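PDB 1C3R: HDLP (histone deacetylase-like protein) from Aquifex aeolicus, which probably works as a zinc-dependent histone deacetylase and binds the hydroxamic acid inhibitor trichostatin A at its zinc ion. Local coordinates for residues Ala169-Gly174 and Ala197-Lys202; Gly90-Val95 and Arg137-Cys142; Val4-Thr9 and Leu30-Lys35. The protein carries 2 engineered substitutions. All coordinates share one frame; numbering follows the deposited sequence.

Contacts 1 and 2 build neighbouring walls of the trichostatin A pocket, their centres about 14 Å apart. Residues 169-174 in contact 1 supply the zinc ligand His-170, while residues 137-142 in contact 2 supply Phe-141, whose side chain lies about 7 Å from the zinc. The two meet directly: Asn-139 ND2 probably donates to Asp-173 OD1 at 2.9 Å, and Phe-198 CZ packs on Gly-140 CA at 3.8 Å. Both also reach the second subunit. Contact 3 is remote, its centre about 28 Å from that of contact 1 and about 26 Å from that of contact 2, and joins a strand to a helix at the other side of the chain's centre from contact 1.

Contact 1 of 3, residues Ala169-Gly174 and Ala197-Lys202; sequences AHHCDG and AFPFEK. With ZN (zinc ion), chain C; TSN (trichostatin a), chain D; TSN (trichostatin a), chain F.
With CG of His-170 anti to its carbonyl carbon (chi1 -57°) and CG of Phe-198 anti to its backbone N (chi1 -173°), the imidazole lies with one edge against the backbone of Phe-198 while the phenyl ring turns to the inhibitor. His-170 CD2 comes within 3.1 Å of Phe-198 O, which sits in the imidazole plane. From the other side of the same ring ND1 binds the zinc ion at 2.1 Å, and one face is covered by C13 of trichostatin A. Histidine suits this place because a flat ring can coordinate metal, meet a carbonyl at its edge and support a ligand on its face at once. Asp-168, Asp-258 and the hydroxamate oxygens O1 and O2 complete a five-coordinate zinc site.

These loops follow the adjacent parallel strands 162-166 and 185-192 of the deacetylase alpha/beta fold, so the metal site forms at their C-terminal ends. A water joins the loops, accepting from His-171 N at 3.1 Å and donating to Phe-198 O at 2.7 Å. The peptide bond before Pro-199 is cis, and the proline's CB lies over one face of the Phe-198 ring; the inhibitor methyl C15 stands 3.9 Å above the centre of the opposite face. Pro-199 CD packs on His-171 CB at 3.7 Å, with CG at the edge of that imidazole. His-171 ND1 lies 3.5 Å from Lys-202 C, and these two side chains cross obliquely.

Asp-173 begins the helix, and its side chain and Pro-199 slide past each other in opposite directions, OD1 3.7 Å from the proline's CB. OD2 bonds to His-132 ND1 and, weakly, to Gly-174 N, while OD1 bonds to Asn-139 ND2. Further along, a ring face of Phe-200 meets the trichostatin A bound to the second subunit.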
# COMPACT_ATOMS: atom_id res chain seq x y z
N ALA A 169 -9.25 8.79 8.81
CA ALA A 169 -7.80 8.92 8.92
C ALA A 169 -7.08 9.10 7.57
O ALA A 169 -5.87 9.35 7.55
CB ALA A 169 -7.21 7.70 9.65
N HIS A 170 -7.80 8.97 6.47
CA HIS A 170 -7.19 9.17 5.15
C HIS A 170 -7.81 10.37 4.44
O HIS A 170 -8.98 10.68 4.64
CB HIS A 170 -7.36 7.92 4.27
CG HIS A 170 -6.80 6.68 4.87
ND1 HIS A 170 -7.54 5.90 5.73
CD2 HIS A 170 -5.55 6.15 4.75
CE1 HIS A 170 -6.73 4.92 6.10
NE2 HIS A 170 -5.52 5.03 5.54
N HIS A 171 -7.03 11.03 3.61
CA HIS A 171 -7.49 12.19 2.87
C HIS A 171 -8.55 11.86 1.83
O HIS A 171 -8.44 10.86 1.12
CB HIS A 171 -6.32 12.88 2.18
CG HIS A 171 -6.71 14.10 1.41
ND1 HIS A 171 -6.50 14.22 0.05
CD2 HIS A 171 -7.31 15.25 1.80
CE1 HIS A 171 -6.97 15.38 -0.37
NE2 HIS A 171 -7.47 16.02 0.67
N CYS A 172 -9.58 12.70 1.75
CA CYS A 172 -10.67 12.54 0.79
C CYS A 172 -10.29 13.11 -0.58
O CYS A 172 -10.91 14.06 -1.06
CB CYS A 172 -11.93 13.22 1.33
SG CYS A 172 -11.71 14.96 1.87
N ASP A 173 -9.27 12.52 -1.21
CA ASP A 173 -8.84 13.01 -2.51
C ASP A 173 -9.97 13.08 -3.54
O ASP A 173 -10.06 14.04 -4.31
CB ASP A 173 -7.66 12.18 -3.05
CG ASP A 173 -7.98 10.69 -3.21
OD1 ASP A 173 -7.15 9.97 -3.79
OD2 ASP A 173 -9.05 10.23 -2.75
N GLY A 174 -10.86 12.09 -3.55
CA GLY A 174 -11.95 12.11 -4.50
C GLY A 174 -12.86 13.31 -4.30
O GLY A 174 -13.21 14.02 -5.24
N ALA A 197 1.15 8.14 4.28
CA ALA A 197 -0.08 7.38 4.17
C ALA A 197 -0.89 7.62 2.91
O ALA A 197 -0.77 8.65 2.26
CB ALA A 197 -0.96 7.65 5.39
N PHE A 198 -1.71 6.63 2.57
CA PHE A 198 -2.58 6.73 1.41
C PHE A 198 -3.58 7.85 1.72
O PHE A 198 -4.03 7.99 2.85
CB PHE A 198 -3.37 5.43 1.25
CG PHE A 198 -4.18 5.38 -0.01
CD1 PHE A 198 -3.67 4.78 -1.16
CD2 PHE A 198 -5.43 5.97 -0.07
CE1 PHE A 198 -4.39 4.78 -2.35
CE2 PHE A 198 -6.16 5.98 -1.27
CZ PHE A 198 -5.64 5.38 -2.40
N PRO A 199 -3.89 8.69 0.73
CA PRO A 199 -3.34 8.64 -0.62
C PRO A 199 -2.02 9.38 -0.42
O PRO A 199 -1.91 10.21 0.48
CB PRO A 199 -4.36 9.46 -1.41
CG PRO A 199 -4.61 10.58 -0.45
CD PRO A 199 -4.89 9.77 0.82
N PHE A 200 -1.02 9.09 -1.23
CA PHE A 200 0.25 9.74 -1.05
C PHE A 200 0.41 10.98 -1.92
O PHE A 200 1.24 11.83 -1.62
CB PHE A 200 1.36 8.74 -1.33
CG PHE A 200 1.19 7.44 -0.60
CD1 PHE A 200 0.37 6.44 -1.12
CD2 PHE A 200 1.82 7.21 0.62
CE1 PHE A 200 0.18 5.23 -0.43
CE2 PHE A 200 1.64 6.01 1.31
CZ PHE A 200 0.82 5.02 0.79
N GLU A 201 -0.41 11.09 -2.97
CA GLU A 201 -0.33 12.19 -3.93
C GLU A 201 -1.07 13.46 -3.56
O GLU A 201 -0.78 14.53 -4.10
CB GLU A 201 -0.86 11.72 -5.28
CG GLU A 201 -0.23 10.46 -5.80
CD GLU A 201 -0.91 9.98 -7.06
OE1 GLU A 201 -0.90 10.75 -8.05
OE2 GLU A 201 -1.44 8.86 -7.06
N LYS A 202 -2.05 13.35 -2.69
CA LYS A 202 -2.80 14.53 -2.30
C LYS A 202 -3.09 14.53 -0.82
O LYS A 202 -2.91 13.51 -0.16
CB LYS A 202 -4.08 14.64 -3.13
CG LYS A 202 -3.75 14.90 -4.59
CD LYS A 202 -4.95 15.30 -5.40
CE LYS A 202 -4.50 15.74 -6.79
NZ LYS A 202 -5.65 16.24 -7.61
ZN ZN C . -9.60 5.72 5.78
O1 TSN D . -10.39 6.04 3.71
O2 TSN D . -9.36 3.58 4.61
O3 TSN D . -3.32 -0.53 3.67
N1 TSN D . -9.25 5.41 3.21
N2 TSN D . -4.88 -6.11 0.80
C1 TSN D . -4.09 -2.06 2.02
C2 TSN D . -4.62 -2.35 0.75
C3 TSN D . -4.88 -3.65 0.32
C4 TSN D . -4.61 -4.78 1.19
C5 TSN D . -4.07 -4.48 2.48
C6 TSN D . -3.82 -3.18 2.87
C7 TSN D . -3.79 -0.70 2.55
C8 TSN D . -4.12 0.55 1.68
C9 TSN D . -5.16 1.38 2.39
C10 TSN D . -6.22 2.05 1.84
C11 TSN D . -7.07 2.77 2.82
C12 TSN D . -8.21 3.44 2.52
C13 TSN D . -8.99 4.11 3.55
C14 TSN D . -2.82 1.37 1.46
C15 TSN D . -6.54 2.09 0.35
C17 TSN D . -4.66 -7.23 1.73
C16 TSN D . -5.43 -6.43 -0.51
O1 TSN F . 10.31 -5.96 -4.60
O2 TSN F . 9.97 -3.96 -2.78
O3 TSN F . 4.89 -0.39 1.07
N1 TSN F . 9.18 -5.15 -4.57
N2 TSN F . 5.18 5.97 -0.14
C1 TSN F . 4.81 1.68 -0.10
C2 TSN F . 4.61 2.42 -1.28
C3 TSN F . 4.71 3.81 -1.34
C4 TSN F . 5.05 4.56 -0.13
C5 TSN F . 5.25 3.80 1.07
C6 TSN F . 5.13 2.42 1.08
C7 TSN F . 4.71 0.20 0.01
C8 TSN F . 4.41 -0.62 -1.28
C9 TSN F . 5.63 -1.47 -1.59
C10 TSN F . 6.13 -1.83 -2.82
C11 TSN F . 7.36 -2.66 -2.77
C12 TSN F . 7.87 -3.37 -3.81
C13 TSN F . 9.10 -4.15 -3.64
C14 TSN F . 3.16 -1.50 -1.04
C15 TSN F . 5.50 -1.43 -4.15
C17 TSN F . 5.53 6.70 1.09
C16 TSN F . 4.97 6.75 -1.34
O HOH W 1 -4.04 10.33 4.15

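Contact 2 of 3, residues Gly90-Val95 and Arg137-Cys142; sequences GYENPV and RANGFC. With TSN (trichostatin a), chain D.
Glu-92 OE1 reaches Gly-140 N across the contact through a weak bond of 3.1 Å, and two further donors converge on the same oxygen. One is Asn-93 ND2, at 3.0 Å, which meets the anti lone pair of OE1, with OE1 29° out of the amide plane of Asn-93; the other is a water that also donates to Asn-139 OD1, while ND2 of that asparagine bonds to Asp-173 OD1. An extended side chain is what carries the carboxylate this far, CG standing anti to the backbone N (chi1 -164°). At the other end of its amide, Asn-93 OD1 accepts a short but weak, bent bond of 2.7 Å from Phe-141 N, while ND2 also bonds to Asn-87 O. Asparagine fits because it offers both an acceptor and a donor. Its CB rests on the small Ala-138 methyl at 3.8 Å.

The loop being held is a type I' turn from Asn-139 to Cys-142, whose two central residues both have positive phi; Gly-140 adopts this readily, and Phe-141 does so with phi 80°. The turn presents Phe-141 to the trichostatin A pocket. One ring face carries the inhibitor methyl C15, and CZ meets C2 in the ring plane at 3.5 Å. On the protein side, CD2 lies 3.8 Å from Glu-92 CG and 3.2 Å from Glu-92 O, a buried oxygen, oblique to the ring, with no partner in the model. Replacing the ring by an alanine here would probably leave one side of the inhibitor's chain without its apolar wall and open a gap beside Glu-92. Tyr-91 meets Phe-200 of the second subunit.

Residues 90-95 lie in the loop between helix 82-86 and helix 98-118, and residues 137-142 between strand 122-125 and helix 146-156.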
# COMPACT_ATOMS: atom_id res chain seq x y z
N GLY A 90 -8.23 -4.85 -9.93
CA GLY A 90 -7.01 -5.10 -9.19
C GLY A 90 -7.34 -5.52 -7.77
O GLY A 90 -8.49 -5.81 -7.47
N TYR A 91 -6.33 -5.54 -6.89
CA TYR A 91 -6.54 -5.94 -5.50
C TYR A 91 -7.23 -4.83 -4.71
O TYR A 91 -7.88 -5.09 -3.70
CB TYR A 91 -5.20 -6.27 -4.84
CG TYR A 91 -4.27 -5.08 -4.70
CD1 TYR A 91 -4.43 -4.16 -3.66
CD2 TYR A 91 -3.26 -4.85 -5.63
CE1 TYR A 91 -3.60 -3.04 -3.55
CE2 TYR A 91 -2.42 -3.74 -5.53
CZ TYR A 91 -2.60 -2.84 -4.49
OH TYR A 91 -1.75 -1.76 -4.39
N GLU A 92 -7.08 -3.60 -5.18
CA GLU A 92 -7.65 -2.45 -4.48
C GLU A 92 -9.16 -2.32 -4.67
O GLU A 92 -9.90 -2.23 -3.70
CB GLU A 92 -6.96 -1.19 -4.97
CG GLU A 92 -7.16 0.03 -4.10
CD GLU A 92 -6.48 1.26 -4.67
OE1 GLU A 92 -7.08 1.91 -5.56
OE2 GLU A 92 -5.35 1.57 -4.25
N ASN A 93 -9.60 -2.33 -5.93
CA ASN A 93 -11.01 -2.19 -6.26
C ASN A 93 -11.39 -3.37 -7.14
O ASN A 93 -11.63 -3.22 -8.34
CB ASN A 93 -11.18 -0.88 -7.02
CG ASN A 93 -10.44 0.28 -6.35
OD1 ASN A 93 -10.72 0.62 -5.21
ND2 ASN A 93 -9.48 0.86 -7.06
N PRO A 94 -11.45 -4.58 -6.56
CA PRO A 94 -11.79 -5.83 -7.24
C PRO A 94 -13.23 -6.01 -7.69
O PRO A 94 -14.12 -5.21 -7.37
CB PRO A 94 -11.41 -6.87 -6.20
CG PRO A 94 -11.88 -6.17 -4.92
CD PRO A 94 -11.16 -4.85 -5.14
N VAL A 95 -13.44 -7.08 -8.45
CA VAL A 95 -14.76 -7.44 -8.93
C VAL A 95 -15.48 -8.10 -7.76
O VAL A 95 -14.89 -8.90 -7.04
CB VAL A 95 -14.68 -8.45 -10.09
CG1 VAL A 95 -16.06 -8.98 -10.42
CG2 VAL A 95 -14.07 -7.79 -11.30
N ARG A 137 -13.54 6.91 -12.18
CA ARG A 137 -12.58 5.88 -11.84
C ARG A 137 -12.62 5.48 -10.37
O ARG A 137 -12.81 6.31 -9.48
CB ARG A 137 -11.17 6.37 -12.20
CG ARG A 137 -10.22 5.23 -12.49
CD ARG A 137 -8.78 5.70 -12.69
NE ARG A 137 -7.98 4.61 -13.25
CZ ARG A 137 -6.66 4.55 -13.23
NH1 ARG A 137 -5.96 5.53 -12.67
NH2 ARG A 137 -6.03 3.52 -13.77
N ALA A 138 -12.45 4.18 -10.12
CA ALA A 138 -12.46 3.66 -8.76
C ALA A 138 -11.14 4.03 -8.11
O ALA A 138 -10.13 4.18 -8.79
CB ALA A 138 -12.63 2.16 -8.77
N ASN A 139 -11.14 4.15 -6.78
CA ASN A 139 -9.93 4.51 -6.06
C ASN A 139 -10.05 4.23 -4.57
O ASN A 139 -11.11 4.41 -3.97
CB ASN A 139 -9.61 6.00 -6.31
CG ASN A 139 -8.37 6.47 -5.58
OD1 ASN A 139 -7.35 5.81 -5.60
ND2 ASN A 139 -8.46 7.65 -4.95
N GLY A 140 -8.95 3.74 -3.99
CA GLY A 140 -8.92 3.43 -2.57
C GLY A 140 -10.08 2.63 -2.00
O GLY A 140 -10.62 3.00 -0.96
N PHE A 141 -10.45 1.55 -2.68
CA PHE A 141 -11.56 0.68 -2.23
C PHE A 141 -12.93 1.25 -2.59
O PHE A 141 -13.95 0.58 -2.43
CB PHE A 141 -11.54 0.49 -0.70
CG PHE A 141 -10.25 -0.08 -0.16
CD1 PHE A 141 -10.02 -0.08 1.21
CD2 PHE A 141 -9.28 -0.63 -1.00
CE1 PHE A 141 -8.85 -0.61 1.75
CE2 PHE A 141 -8.11 -1.17 -0.47
CZ PHE A 141 -7.89 -1.16 0.91
N CYS A 142 -12.96 2.49 -3.07
CA CYS A 142 -14.22 3.14 -3.40
C CYS A 142 -14.59 3.09 -4.88
O CYS A 142 -13.77 3.43 -5.74
CB CYS A 142 -14.19 4.61 -2.95
SG CYS A 142 -13.93 4.85 -1.16
O1 TSN D . -10.39 6.04 3.71
O2 TSN D . -9.36 3.58 4.61
O3 TSN D . -3.32 -0.53 3.67
N1 TSN D . -9.25 5.41 3.21
N2 TSN D . -4.88 -6.11 0.80
C1 TSN D . -4.09 -2.06 2.02
C2 TSN D . -4.62 -2.35 0.75
C3 TSN D . -4.88 -3.65 0.32
C4 TSN D . -4.61 -4.78 1.19
C5 TSN D . -4.07 -4.48 2.48
C6 TSN D . -3.82 -3.18 2.87
C7 TSN D . -3.79 -0.70 2.55
C8 TSN D . -4.12 0.55 1.68
C9 TSN D . -5.16 1.38 2.39
C10 TSN D . -6.22 2.05 1.84
C11 TSN D . -7.07 2.77 2.82
C12 TSN D . -8.21 3.44 2.52
C13 TSN D . -8.99 4.11 3.55
C14 TSN D . -2.82 1.37 1.46
C15 TSN D . -6.54 2.09 0.35
C17 TSN D . -4.66 -7.23 1.73
C16 TSN D . -5.43 -6.43 -0.51
O HOH W 2 -6.17 3.86 -6.91

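Contact 3 of 3, residues Val4-Thr9 and Leu30-Lys35; sequences VKLIGT and LLLRFK. Unlike the reference sequence in segment 30-35: Lys-35 (reference Leu).
Leu-32 leans from its helix onto residues 4-9, and its side chain supplies most of the helix's share of the contact. The CB bond points to the strand, and CG, anti to the carbonyl carbon (chi1 -57°), places the fork of the side chain between two targets. CD1 goes to the strand's end, where it lies 3.4 Å from Thr-9 C and equally near Thr-9 N, with Gly-8 C slightly farther at 4.1 Å. CD2 turns to the strand's side chains and meets Leu-6 CD1 at 3.7 Å, the two leucines crossing at a slant. A branched leucine suits the place because its two methyls can cover backbone and side chain together. Glycine at position 8 matters as well: a CB there would point at the helix and lie only 3.6 Å from Leu-32 CD2. Lys-35, which stands in place of a leucine of the natural protein, adds a looser touch of its CE on Leu-6 CG.

Strand 4-8, helix 28-37 and strand 46-48 form a beta-alpha-beta unit at one side of the parallel sheet, and this is where its helix packs on its first strand. The local axes approach to 10.3 Å, their N-to-C directions 134° apart. Trp-310 of helix 299-314 also touches Leu-6 and Lys-35.

Thr-9 OG1 is bonded to Asp-11, but the buried Thr-9 N has no partner in the model, a probable cost of covering it with a methyl. Helix and strand are therefore joined by van der Waals contact of leucine methyls with a side chain and with backbone, without directional bonds between the two segments to fix their relative rotation.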
# COMPACT_ATOMS: atom_id res chain seq x y z
N VAL A 4 -34.69 10.96 15.09
CA VAL A 4 -33.38 10.40 14.84
C VAL A 4 -33.50 9.05 14.15
O VAL A 4 -34.08 8.11 14.69
CB VAL A 4 -32.62 10.24 16.17
CG1 VAL A 4 -31.18 9.78 15.92
CG2 VAL A 4 -32.65 11.55 16.93
N LYS A 5 -32.94 8.95 12.95
CA LYS A 5 -33.02 7.72 12.18
C LYS A 5 -31.65 7.13 11.83
O LYS A 5 -30.65 7.84 11.78
CB LYS A 5 -33.79 7.96 10.88
CG LYS A 5 -35.27 8.30 11.05
CD LYS A 5 -36.06 7.11 11.58
CE LYS A 5 -37.56 7.40 11.62
NZ LYS A 5 -37.89 8.54 12.51
N LEU A 6 -31.65 5.83 11.59
CA LEU A 6 -30.45 5.11 11.19
C LEU A 6 -30.81 4.46 9.85
O LEU A 6 -31.83 3.76 9.75
CB LEU A 6 -30.08 4.05 12.23
CG LEU A 6 -28.79 3.24 12.04
CD1 LEU A 6 -28.90 2.32 10.84
CD2 LEU A 6 -27.61 4.18 11.89
N ILE A 7 -30.01 4.71 8.82
CA ILE A 7 -30.28 4.13 7.51
C ILE A 7 -29.37 2.93 7.32
O ILE A 7 -28.16 3.03 7.47
CB ILE A 7 -30.03 5.16 6.38
CG1 ILE A 7 -31.09 6.27 6.41
CG2 ILE A 7 -30.12 4.47 5.03
CD1 ILE A 7 -31.11 7.11 7.65
N GLY A 8 -29.97 1.78 7.01
CA GLY A 8 -29.18 0.58 6.81
C GLY A 8 -30.01 -0.64 6.50
O GLY A 8 -31.23 -0.57 6.35
N THR A 9 -29.33 -1.78 6.39
CA THR A 9 -29.96 -3.05 6.09
C THR A 9 -28.95 -4.17 6.29
O THR A 9 -27.74 -3.95 6.19
CB THR A 9 -30.43 -3.12 4.63
OG1 THR A 9 -30.91 -4.44 4.35
CG2 THR A 9 -29.27 -2.80 3.69
N LEU A 30 -23.06 -5.68 10.75
CA LEU A 30 -22.54 -6.03 12.07
C LEU A 30 -23.09 -4.98 13.03
O LEU A 30 -23.60 -5.31 14.11
CB LEU A 30 -21.00 -5.95 12.12
CG LEU A 30 -20.27 -6.76 13.20
CD1 LEU A 30 -18.90 -6.16 13.42
CD2 LEU A 30 -21.03 -6.76 14.51
N LEU A 31 -22.98 -3.72 12.64
CA LEU A 31 -23.46 -2.62 13.45
C LEU A 31 -24.92 -2.89 13.84
O LEU A 31 -25.27 -2.85 15.02
CB LEU A 31 -23.38 -1.31 12.66
CG LEU A 31 -23.32 0.00 13.44
CD1 LEU A 31 -23.84 1.14 12.58
CD2 LEU A 31 -24.15 -0.09 14.69
N LEU A 32 -25.76 -3.17 12.85
CA LEU A 32 -27.18 -3.43 13.11
C LEU A 32 -27.39 -4.58 14.10
O LEU A 32 -28.15 -4.44 15.06
CB LEU A 32 -27.92 -3.72 11.80
CG LEU A 32 -27.87 -2.65 10.70
CD1 LEU A 32 -28.69 -3.11 9.50
CD2 LEU A 32 -28.39 -1.34 11.22
N ARG A 33 -26.75 -5.72 13.86
CA ARG A 33 -26.91 -6.86 14.76
C ARG A 33 -26.37 -6.56 16.15
O ARG A 33 -26.93 -7.00 17.15
CB ARG A 33 -26.20 -8.10 14.20
CG ARG A 33 -26.80 -8.66 12.93
CD ARG A 33 -26.02 -9.88 12.45
NE ARG A 33 -26.61 -10.48 11.26
CZ ARG A 33 -27.81 -11.05 11.22
NH1 ARG A 33 -28.56 -11.10 12.31
NH2 ARG A 33 -28.25 -11.57 10.08
N PHE A 34 -25.29 -5.79 16.21
CA PHE A 34 -24.68 -5.44 17.48
C PHE A 34 -25.64 -4.60 18.31
O PHE A 34 -25.90 -4.90 19.47
CB PHE A 34 -23.38 -4.66 17.25
CG PHE A 34 -22.55 -4.48 18.49
CD1 PHE A 34 -21.88 -5.57 19.05
CD2 PHE A 34 -22.43 -3.23 19.09
CE1 PHE A 34 -21.09 -5.41 20.20
CE2 PHE A 34 -21.65 -3.06 20.23
CZ PHE A 34 -20.98 -4.16 20.79
N LYS A 35 -26.17 -3.54 17.71
CA LYS A 35 -27.10 -2.67 18.41
C LYS A 35 -28.33 -3.45 18.84
O LYS A 35 -28.85 -3.24 19.94
CB LYS A 35 -27.52 -1.49 17.53
CG LYS A 35 -26.39 -0.53 17.23
CD LYS A 35 -26.85 0.66 16.43
CE LYS A 35 -27.27 0.28 15.02
NZ LYS A 35 -28.39 -0.71 14.98